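Side-chain contact in 5'-nucleotidase SURE (Aquifex aeolicus, PDB 2WQK), which probably removes the phosphate group from nucleoside 5'-monophosphates, using one divalent metal cation per subunit: residues N8-F13 with I93-N98. Residues are numbered along the deposited sequence; the frame is centred on the assembly and turned at random. Where two conformers were deposited one is given.
Sequences NDDGYF and INEGPN. With NA (sodium ion), chain D; SO4 (sulfate ion), chain C.
Asp10 and Asn94 meet around a sodium ion, each giving it one oxygen: Asp10 OD1 and Asn94 OD1 both lie 2.3 Å from the metal. The two side chains cross at about a right angle, yet their carboxylate and amide planes are only 21° apart. The sodium ion probably offsets the repulsion between two acceptors, Asn94 OD1 and Asp10 OD2, 3.0 Å apart. That second carboxylate oxygen is gripped twice: Glu95 N donates to Asp10 OD2 on the syn side, tilted out of the carboxylate plane (3.0 Å), and water 1 donates to it while also linking Asn8 ND2 and Ile93 O. With CG of Asp10 beside its own backbone N (chi1 -59°), one oxygen faces the metal and the other the 93-98 backbone. Asn94 instead swings CG anti to its N (chi1 -163°); the sodium bond at OD1 and the ND2 bond to Gly96 O together hold the amide's rotation, with a weak ND2 bond to sulfate O1 added. Asn8 braces the 8-13 loop through an Asx motif, OD1 taking Gly11 N while ND2 reaches Gly11 O.

Packing is tightest around Asp10 OD2, with Asp10 and Asn94 buried. The contact loosens at the partly exposed Glu95, modelled in two conformers; in one, water 3 bridges its carboxylate to Asp10 OD1. Sulfate, probably from the crystallisation liquor, binds the sodium ion through two oxygens and also meets Asn98 ND2; it may mimic a substrate phosphate.

The sodium ion, also bound by Ser40, lies where Asp10, Ser40 and Asn94, with Asp9, are predicted to bind the divalent cation. The site lies at the C-terminal ends of the neighbouring parallel strands 3-7 and 88-94: the 8-13 loop leads on to helix 15-24, Asn94 is backbone-bonded to strand 122-128, and Ile93 packs against helix 135-152.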
loop_
_atom_site.group_PDB
_atom_site.type_symbol
_atom_site.label_atom_id
_atom_site.label_comp_id
_atom_site.label_asym_id
_atom_site.label_seq_id
_atom_site.Cartn_x
_atom_site.Cartn_y
_atom_site.Cartn_z
ATOM N N ASN A 8 2.643 19.087 5.418
ATOM C CA ASN A 8 1.461 18.417 5.944
ATOM C C ASN A 8 1.531 16.920 5.613
ATOM O O ASN A 8 2.545 16.445 5.080
ATOM C CB ASN A 8 0.144 19.044 5.483
ATOM C CG ASN A 8 -0.266 18.621 4.062
ATOM O OD1 ASN A 8 0.548 18.105 3.295
ATOM N ND2 ASN A 8 -1.535 18.890 3.694
ATOM N N ASP A 9 0.457 16.215 5.959
ATOM C CA ASP A 9 0.329 14.792 5.652
ATOM C C ASP A 9 -0.767 14.469 4.629
ATOM O O ASP A 9 -0.864 13.342 4.173
ATOM C CB ASP A 9 0.052 14.016 6.966
ATOM C CG ASP A 9 0.467 12.572 6.901
ATOM O OD1 ASP A 9 1.397 12.194 6.173
ATOM O OD2 ASP A 9 -0.193 11.802 7.609
ATOM N N ASP A 10 -1.637 15.437 4.337
ATOM C CA ASP A 10 -2.791 15.241 3.478
ATOM C C ASP A 10 -2.506 15.504 2.011
ATOM O O ASP A 10 -3.320 15.132 1.155
ATOM C CB ASP A 10 -3.947 16.123 3.965
ATOM C CG ASP A 10 -4.350 15.822 5.413
ATOM O OD1 ASP A 10 -4.428 14.590 5.753
ATOM O OD2 ASP A 10 -4.596 16.777 6.197
ATOM N N GLY A 11 -1.373 16.158 1.724
ATOM C CA GLY A 11 -1.024 16.496 0.345
ATOM C C GLY A 11 -1.022 18.005 0.112
ATOM O O GLY A 11 -1.749 18.755 0.748
ATOM N N TYR A 12 -0.192 18.426 -0.841
ATOM C CA TYR A 12 0.016 19.858 -1.110
ATOM C C TYR A 12 -1.240 20.572 -1.543
ATOM O O TYR A 12 -1.325 21.802 -1.461
ATOM C CB TYR A 12 1.109 20.067 -2.140
ATOM C CG TYR A 12 0.731 19.651 -3.549
ATOM C CD1 TYR A 12 0.007 20.516 -4.379
ATOM C CD2 TYR A 12 1.105 18.412 -4.058
ATOM C CE1 TYR A 12 -0.327 20.150 -5.651
ATOM C CE2 TYR A 12 0.771 18.043 -5.348
ATOM C CZ TYR A 12 0.053 18.909 -6.128
ATOM O OH TYR A 12 -0.263 18.548 -7.408
ATOM N N PHE A 13 -2.192 19.810 -2.052
ATOM C CA PHE A 13 -3.455 20.364 -2.605
ATOM C C PHE A 13 -4.589 20.500 -1.564
ATOM O O PHE A 13 -5.694 20.991 -1.863
ATOM C CB PHE A 13 -3.936 19.456 -3.764
ATOM C CG PHE A 13 -3.958 18.013 -3.386
ATOM C CD1 PHE A 13 -5.001 17.517 -2.647
ATOM C CD2 PHE A 13 -2.886 17.173 -3.691
ATOM C CE1 PHE A 13 -4.991 16.162 -2.216
ATOM C CE2 PHE A 13 -2.872 15.859 -3.269
ATOM C CZ PHE A 13 -3.921 15.358 -2.545
ATOM N N ILE A 93 -2.795 22.533 8.096
ATOM C CA ILE A 93 -3.765 22.091 9.072
ATOM C C ILE A 93 -4.318 20.760 8.685
ATOM O O ILE A 93 -4.838 20.577 7.590
ATOM C CB ILE A 93 -4.972 23.066 9.138
ATOM C CG1 ILE A 93 -4.504 24.482 9.481
ATOM C CG2 ILE A 93 -6.034 22.549 10.143
ATOM C CD1 ILE A 93 -5.438 25.604 8.946
ATOM N N ASN A 94 -4.185 19.785 9.592
ATOM C CA ASN A 94 -4.683 18.457 9.311
ATOM C C ASN A 94 -6.187 18.399 9.141
ATOM O O ASN A 94 -6.900 19.074 9.840
ATOM C CB ASN A 94 -4.298 17.454 10.421
ATOM C CG ASN A 94 -4.437 15.990 9.959
ATOM O OD1 ASN A 94 -3.913 15.614 8.910
ATOM N ND2 ASN A 94 -5.157 15.167 10.762
ATOM N N GLU A 95 -6.607 17.526 8.235
ATOM C CA GLU A 95 -8.008 17.234 8.030
ATOM C C GLU A 95 -8.395 16.181 9.079
ATOM O O GLU A 95 -8.425 14.960 8.801
ATOM C CB GLU A 95 -8.237 16.682 6.626
ATOM C CG GLU A 95 -7.814 17.562 5.486
ATOM C CD GLU A 95 -7.886 16.823 4.148
ATOM O OE1 GLU A 95 -7.900 15.550 4.135
ATOM O OE2 GLU A 95 -7.942 17.514 3.116
ATOM N N GLY A 96 -8.593 16.634 10.291
ATOM C CA GLY A 96 -9.076 15.831 11.392
ATOM C C GLY A 96 -8.166 16.035 12.583
ATOM O O GLY A 96 -7.059 16.578 12.452
ATOM N N PRO A 97 -8.638 15.657 13.771
ATOM C CA PRO A 97 -7.885 15.904 14.993
ATOM C C PRO A 97 -6.701 14.984 15.225
ATOM O O PRO A 97 -6.640 13.882 14.657
ATOM C CB PRO A 97 -8.915 15.704 16.099
ATOM C CG PRO A 97 -9.849 14.716 15.505
ATOM C CD PRO A 97 -9.912 14.970 14.010
ATOM N N ASN A 98 -5.789 15.447 16.081
ATOM C CA ASN A 98 -4.704 14.621 16.606
ATOM C C ASN A 98 -4.585 14.851 18.106
ATOM O O ASN A 98 -3.877 15.764 18.574
ATOM C CB ASN A 98 -3.429 14.953 15.858
ATOM C CG ASN A 98 -3.415 14.322 14.483
ATOM O OD1 ASN A 98 -3.444 13.082 14.352
ATOM N ND2 ASN A 98 -3.398 15.160 13.433
HETATM NA NA NA D . -4.126 13.566 7.835
HETATM S S SO4 C . -2.435 12.528 10.236
HETATM O O1 SO4 C . -3.894 12.434 10.279
HETATM O O2 SO4 C . -2.066 12.975 8.855
HETATM O O3 SO4 C . -1.960 13.520 11.131
HETATM O O4 SO4 C . -1.781 11.210 10.516
HETATM O O HOH W 1 -4.013 19.335 5.325
HETATM O O HOH W 2 -1.749 17.156 7.590
HETATM O O HOH W 3 -7.272 13.025 5.612
HETATM O O HOH W 4 -6.473 13.057 8.309
#